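Local coordinates for probable fumarate reductase Ifc3 (Shewanella frigidimarina, PDB 1QO8), which catalyses the reduction of fumarate to succinate in vitro, using flavin-adenine dinucleotide and four covalently bound haems, and may serve an alternative electron route to ferric iron, at residues R322-I334 against A491-G503. Numbering follows the deposited sequence.
Sequences RPTMKDMTSSNNI and AVKVAPGIHHTMG. With FAD (flavin-adenine dinucleotide), chain G.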
loop_
_atom_site.group_PDB
_atom_site.type_symbol
_atom_site.label_atom_id
_atom_site.label_comp_id
_atom_site.label_asym_id
_atom_site.label_seq_id
_atom_site.Cartn_x
_atom_site.Cartn_y
_atom_site.Cartn_z
ATOM N N ARG A 322 2.852 -6.510 3.759
ATOM C CA ARG A 322 3.957 -7.455 3.680
ATOM C C ARG A 322 3.566 -8.736 4.399
ATOM O O ARG A 322 4.137 -9.083 5.444
ATOM C CB ARG A 322 5.250 -6.906 4.366
ATOM C CG ARG A 322 5.992 -5.848 3.561
ATOM C CD ARG A 322 6.689 -6.586 2.372
ATOM N NE ARG A 322 7.444 -5.607 1.571
ATOM C CZ ARG A 322 6.849 -4.943 0.554
ATOM N NH1 ARG A 322 5.584 -5.215 0.292
ATOM N NH2 ARG A 322 7.562 -4.054 -0.145
ATOM N N PRO A 323 2.572 -9.481 3.903
ATOM C CA PRO A 323 2.158 -10.708 4.480
ATOM C C PRO A 323 3.191 -11.775 4.698
ATOM O O PRO A 323 2.974 -12.488 5.677
ATOM C CB PRO A 323 1.009 -11.268 3.564
ATOM C CG PRO A 323 1.371 -10.659 2.260
ATOM C CD PRO A 323 1.999 -9.320 2.526
ATOM N N THR A 324 4.328 -11.837 4.034
ATOM C CA THR A 324 5.295 -12.883 4.226
ATOM C C THR A 324 6.178 -12.525 5.440
ATOM O O THR A 324 6.933 -13.388 5.854
ATOM C CB THR A 324 6.258 -13.152 3.054
ATOM O OG1 THR A 324 6.917 -11.967 2.582
ATOM C CG2 THR A 324 5.453 -13.798 1.956
ATOM N N MET A 325 5.998 -11.314 5.968
ATOM C CA MET A 325 6.634 -10.882 7.186
ATOM C C MET A 325 5.690 -10.943 8.365
ATOM O O MET A 325 6.143 -10.638 9.468
ATOM C CB MET A 325 7.201 -9.461 7.041
ATOM C CG MET A 325 8.049 -9.387 5.762
ATOM S SD MET A 325 8.605 -7.682 5.452
ATOM C CE MET A 325 9.922 -7.441 6.620
ATOM N N LYS A 326 4.448 -11.406 8.250
ATOM C CA LYS A 326 3.513 -11.293 9.344
ATOM C C LYS A 326 3.885 -12.122 10.593
ATOM O O LYS A 326 3.201 -11.879 11.593
ATOM C CB LYS A 326 2.075 -11.690 9.010
ATOM C CG LYS A 326 1.801 -13.135 8.654
ATOM C CD LYS A 326 0.298 -13.313 8.585
ATOM C CE LYS A 326 -0.188 -14.288 7.579
ATOM N NZ LYS A 326 -0.149 -15.733 7.952
ATOM N N ASP A 327 4.722 -13.135 10.498
ATOM C CA ASP A 327 5.081 -13.938 11.664
ATOM C C ASP A 327 6.443 -13.527 12.232
ATOM O O ASP A 327 6.963 -14.232 13.066
ATOM C CB ASP A 327 5.155 -15.429 11.221
ATOM C CG ASP A 327 3.779 -15.978 10.865
ATOM O OD1 ASP A 327 2.858 -15.982 11.721
ATOM O OD2 ASP A 327 3.518 -16.429 9.725
ATOM N N MET A 328 7.068 -12.440 11.781
ATOM C CA MET A 328 8.263 -11.918 12.383
ATOM C C MET A 328 7.950 -11.295 13.765
ATOM O O MET A 328 6.808 -10.973 13.964
ATOM C CB MET A 328 8.749 -10.824 11.419
ATOM C CG MET A 328 9.292 -11.459 10.096
ATOM S SD MET A 328 10.252 -10.195 9.339
ATOM C CE MET A 328 10.969 -11.218 7.906
ATOM N N THR A 329 8.911 -11.139 14.676
ATOM C CA THR A 329 8.790 -10.278 15.809
ATOM C C THR A 329 9.066 -8.810 15.403
ATOM O O THR A 329 8.918 -8.483 14.239
ATOM C CB THR A 329 9.926 -10.489 16.867
ATOM O OG1 THR A 329 10.832 -11.526 16.608
ATOM C CG2 THR A 329 9.312 -10.319 18.194
ATOM N N SER A 330 9.666 -7.996 16.305
ATOM C CA SER A 330 10.023 -6.650 15.842
ATOM C C SER A 330 11.029 -6.229 16.879
ATOM O O SER A 330 10.864 -6.705 18.015
ATOM C CB SER A 330 8.764 -5.667 15.962
ATOM O OG SER A 330 9.406 -4.346 15.691
ATOM N N SER A 331 11.940 -5.346 16.624
ATOM C CA SER A 331 12.775 -4.839 17.666
ATOM C C SER A 331 12.178 -3.540 18.259
ATOM O O SER A 331 12.928 -2.867 18.907
ATOM C CB SER A 331 14.042 -4.469 16.876
ATOM O OG SER A 331 13.455 -3.548 15.943
ATOM N N ASN A 332 11.043 -3.038 17.760
ATOM C CA ASN A 332 10.555 -1.707 18.047
ATOM C C ASN A 332 10.038 -1.503 19.459
ATOM O O ASN A 332 9.488 -2.414 20.048
ATOM C CB ASN A 332 9.341 -1.354 17.136
ATOM C CG ASN A 332 9.850 -1.121 15.704
ATOM O OD1 ASN A 332 9.247 -0.314 15.020
ATOM N ND2 ASN A 332 11.023 -1.684 15.362
ATOM N N ASN A 333 9.972 -0.229 19.869
ATOM C CA ASN A 333 9.060 0.045 21.017
ATOM C C ASN A 333 7.611 -0.179 20.595
ATOM O O ASN A 333 7.227 -0.066 19.393
ATOM C CB ASN A 333 9.314 1.511 21.355
ATOM C CG ASN A 333 8.726 1.946 22.685
ATOM O OD1 ASN A 333 7.900 1.176 23.250
ATOM N ND2 ASN A 333 9.304 3.040 23.139
ATOM N N ILE A 334 6.705 -0.501 21.519
ATOM C CA ILE A 334 5.313 -0.754 21.320
ATOM C C ILE A 334 4.509 0.513 20.918
ATOM O O ILE A 334 3.430 0.363 20.363
ATOM C CB ILE A 334 4.639 -1.357 22.580
ATOM C CG1 ILE A 334 4.795 -0.353 23.736
ATOM C CG2 ILE A 334 5.321 -2.719 22.881
ATOM C CD1 ILE A 334 3.991 -0.738 24.962
ATOM N N ALA A 491 22.387 -20.846 24.723
ATOM C CA ALA A 491 21.528 -20.556 23.564
ATOM C C ALA A 491 20.707 -19.258 23.737
ATOM O O ALA A 491 20.246 -18.964 24.851
ATOM C CB ALA A 491 20.533 -21.682 23.376
ATOM N N VAL A 492 20.444 -18.589 22.603
ATOM C CA VAL A 492 19.563 -17.457 22.610
ATOM C C VAL A 492 18.410 -17.703 21.583
ATOM O O VAL A 492 18.732 -18.124 20.458
ATOM C CB VAL A 492 19.983 -16.147 21.967
ATOM C CG1 VAL A 492 19.374 -14.959 22.718
ATOM C CG2 VAL A 492 21.398 -16.062 21.510
ATOM N N LYS A 493 17.184 -17.386 21.990
ATOM C CA LYS A 493 16.074 -17.635 21.058
ATOM C C LYS A 493 15.830 -16.473 20.120
ATOM O O LYS A 493 15.813 -15.333 20.586
ATOM C CB LYS A 493 14.829 -17.975 21.878
ATOM C CG LYS A 493 13.624 -18.441 21.044
ATOM C CD LYS A 493 12.577 -18.787 22.142
ATOM C CE LYS A 493 11.411 -19.590 21.718
ATOM N NZ LYS A 493 10.492 -19.786 22.942
ATOM N N VAL A 494 15.866 -16.674 18.780
ATOM C CA VAL A 494 15.733 -15.534 17.846
ATOM C C VAL A 494 14.754 -15.759 16.731
ATOM O O VAL A 494 14.297 -16.862 16.495
ATOM C CB VAL A 494 17.081 -15.198 17.196
ATOM C CG1 VAL A 494 18.132 -14.998 18.295
ATOM C CG2 VAL A 494 17.535 -16.369 16.272
ATOM N N ALA A 495 14.346 -14.726 16.023
ATOM C CA ALA A 495 13.462 -14.729 14.894
ATOM C C ALA A 495 13.652 -13.415 14.176
ATOM O O ALA A 495 14.116 -12.406 14.709
ATOM C CB ALA A 495 12.032 -14.980 15.385
ATOM N N PRO A 496 13.515 -13.426 12.842
ATOM C CA PRO A 496 13.610 -12.161 12.141
ATOM C C PRO A 496 12.557 -11.194 12.725
ATOM O O PRO A 496 11.508 -11.602 13.158
ATOM C CB PRO A 496 13.292 -12.501 10.688
ATOM C CG PRO A 496 13.109 -13.955 10.626
ATOM C CD PRO A 496 12.959 -14.522 12.062
ATOM N N GLY A 497 12.926 -9.898 12.755
ATOM C CA GLY A 497 12.031 -8.933 13.375
ATOM C C GLY A 497 11.835 -7.750 12.389
ATOM O O GLY A 497 12.815 -7.276 11.826
ATOM N N ILE A 498 10.590 -7.275 12.379
ATOM C CA ILE A 498 10.352 -5.961 11.767
ATOM C C ILE A 498 11.155 -4.946 12.514
ATOM O O ILE A 498 11.207 -4.866 13.751
ATOM C CB ILE A 498 8.805 -5.656 11.717
ATOM C CG1 ILE A 498 8.321 -6.731 10.669
ATOM C CG2 ILE A 498 8.598 -4.301 11.074
ATOM C CD1 ILE A 498 6.910 -7.144 10.921
ATOM N N HIS A 499 11.814 -4.050 11.850
ATOM C CA HIS A 499 12.723 -3.102 12.386
ATOM C C HIS A 499 12.435 -1.727 11.882
ATOM O O HIS A 499 12.622 -0.850 12.737
ATOM C CB HIS A 499 14.179 -3.561 11.896
ATOM C CG HIS A 499 15.213 -2.662 12.501
ATOM N ND1 HIS A 499 15.448 -2.784 13.861
ATOM C CD2 HIS A 499 16.044 -1.718 12.043
ATOM C CE1 HIS A 499 16.403 -1.897 14.232
ATOM N NE2 HIS A 499 16.720 -1.215 13.158
ATOM N N HIS A 500 12.053 -1.460 10.638
ATOM C CA HIS A 500 11.978 -0.014 10.322
ATOM C C HIS A 500 10.973 -0.017 9.166
ATOM O O HIS A 500 11.069 -0.870 8.283
ATOM C CB HIS A 500 13.281 0.585 9.884
ATOM C CG HIS A 500 13.220 2.067 9.554
ATOM N ND1 HIS A 500 13.401 3.029 10.466
ATOM C CD2 HIS A 500 12.944 2.686 8.327
ATOM C CE1 HIS A 500 13.338 4.253 9.883
ATOM N NE2 HIS A 500 13.003 4.073 8.621
ATOM N N THR A 501 10.021 0.920 9.120
ATOM C CA THR A 501 9.207 1.033 7.917
ATOM C C THR A 501 9.574 2.244 7.104
ATOM O O THR A 501 9.190 3.346 7.475
ATOM C CB THR A 501 7.700 1.093 8.322
ATOM O OG1 THR A 501 7.478 2.168 9.241
ATOM C CG2 THR A 501 7.385 -0.163 9.082
ATOM N N MET A 502 10.349 2.087 6.036
ATOM C CA MET A 502 10.780 3.144 5.182
ATOM C C MET A 502 9.579 3.845 4.534
ATOM O O MET A 502 9.767 5.040 4.236
ATOM C CB MET A 502 11.584 2.665 3.907
ATOM C CG MET A 502 13.011 2.106 4.196
ATOM S SD MET A 502 13.200 0.569 5.108
ATOM C CE MET A 502 12.570 -0.695 4.005
ATOM N N GLY A 503 8.488 3.169 4.220
ATOM C CA GLY A 503 7.425 3.870 3.553
ATOM C C GLY A 503 6.642 4.725 4.567
ATOM O O GLY A 503 6.780 4.512 5.802
HETATM P PA FAD G . 9.871 7.552 17.159
HETATM O O1A FAD G . 11.166 7.779 17.875
HETATM O O2A FAD G . 9.277 6.334 17.164
HETATM O O5B FAD G . 8.865 8.314 18.095
HETATM C C5B FAD G . 7.445 8.558 17.730
HETATM C C4B FAD G . 6.698 9.146 19.031
HETATM O O4B FAD G . 5.283 9.354 18.546
HETATM C C3B FAD G . 6.533 8.049 20.134
HETATM O O3B FAD G . 7.071 8.254 21.362
HETATM C C2B FAD G . 5.055 7.536 19.980
HETATM O O2B FAD G . 4.432 7.086 21.208
HETATM C C1B FAD G . 4.401 8.813 19.608
HETATM N N9A FAD G . 3.133 8.626 18.891
HETATM C C8A FAD G . 2.801 7.661 17.973
HETATM N N7A FAD G . 1.546 7.720 17.624
HETATM C C5A FAD G . 1.002 8.782 18.340
HETATM C C6A FAD G . -0.354 9.308 18.468
HETATM N N6A FAD G . -1.383 8.845 17.813
HETATM N N1A FAD G . -0.459 10.391 19.277
HETATM C C2A FAD G . 0.573 10.866 20.054
HETATM N N3A FAD G . 1.850 10.424 20.012
HETATM C C4A FAD G . 1.973 9.372 19.158
HETATM N N1 FAD G . 18.356 4.382 12.914
HETATM C C2 FAD G . 19.490 5.005 12.737
HETATM O O2 FAD G . 19.762 5.802 11.900
HETATM N N3 FAD G . 20.619 4.795 13.586
HETATM C C4 FAD G . 20.424 3.891 14.624
HETATM O O4 FAD G . 21.341 3.627 15.349
HETATM C C4X FAD G . 19.164 3.162 14.758
HETATM N N5 FAD G . 19.015 2.244 15.726
HETATM C C5X FAD G . 17.829 1.619 15.915
HETATM C C6 FAD G . 17.738 0.684 16.955
HETATM C C7 FAD G . 16.546 0.038 17.177
HETATM C C7M FAD G . 16.365 -0.970 18.267
HETATM C C8 FAD G . 15.414 0.381 16.352
HETATM C C8M FAD G . 14.090 -0.263 16.632
HETATM C C9 FAD G . 15.493 1.318 15.355
HETATM C C9A FAD G . 16.680 1.963 15.102
HETATM N N10 FAD G . 16.893 2.916 14.086
HETATM C C10 FAD G . 18.079 3.513 13.891
HETATM C "C1'" FAD G . 15.718 3.597 13.454
HETATM C "C2'" FAD G . 15.525 5.016 14.088
HETATM O "O2'" FAD G . 15.794 4.733 15.503
HETATM C "C3'" FAD G . 14.001 5.282 14.037
HETATM O "O3'" FAD G . 13.529 5.270 12.684
HETATM C "C4'" FAD G . 13.808 6.809 14.326
HETATM O "O4'" FAD G . 14.219 6.948 15.720
HETATM C "C5'" FAD G . 12.259 7.063 14.266
HETATM O "O5'" FAD G . 12.110 8.457 14.956
HETATM P P FAD G . 10.765 9.206 15.007
HETATM O O1P FAD G . 11.087 10.505 15.708
HETATM O O2P FAD G . 10.324 9.187 13.685
HETATM O O3P FAD G . 9.898 8.286 15.716
#
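With chi1 at 170°, S330 sets OG on the far side of its CA-CB bond from the backbone N and onto the carbonyl of I498, while S331, at 58°, holds OG between its N and carbonyl carbon, where it meets the H499 ring. S330 OG donates to I498 O at 2.7 Å from above the carbonyl plane; S331 N reaches the same oxygen at 3.0 Å, nearly in line with the C=O, so two donors grip one buried acceptor. S330 OG also accepts from N332 N, closing an ST turn. Without the hydroxyl, as with an alanine at S330, I498 O loses one of its two donors here and N332 N its acceptor, and the turn beside the flavin would probably be freer to shift. Further along, N332 ND2 makes an almost straight bond (173°) to H499 O, from above the plane of that carbonyl, with the oxygen close to the amide plane of N332. S331 OG and H499 ND1 lie 3.0 Å apart, hydrogen-bonded at the ring edge, which helps fix the imidazole's rotation; its CE1 then sits 3.3 Å from FAD C8, and S331 OG is itself close to the flavin methyl C8M. Behind this polar end, T329 N bonds to P496 O in the carbonyl plane, and I498 N returns to T329 O at 2.8 Å. The extended M328 side chain crosses P496 at about a right angle, its CE 3.8 Å from P496 CB, with L405 of helix 397-405 touching both. Together T329 and S330 form a short parallel strand on strand 489-505, where H499 and H500 form a classic beta bulge opposite Q358 of strand 357-364. The pairing leads straight into the flavin pocket of the FAD-binding domain, which S331, N332, H499 and H500 line and where H499, by similarity, binds fumarate and succinate.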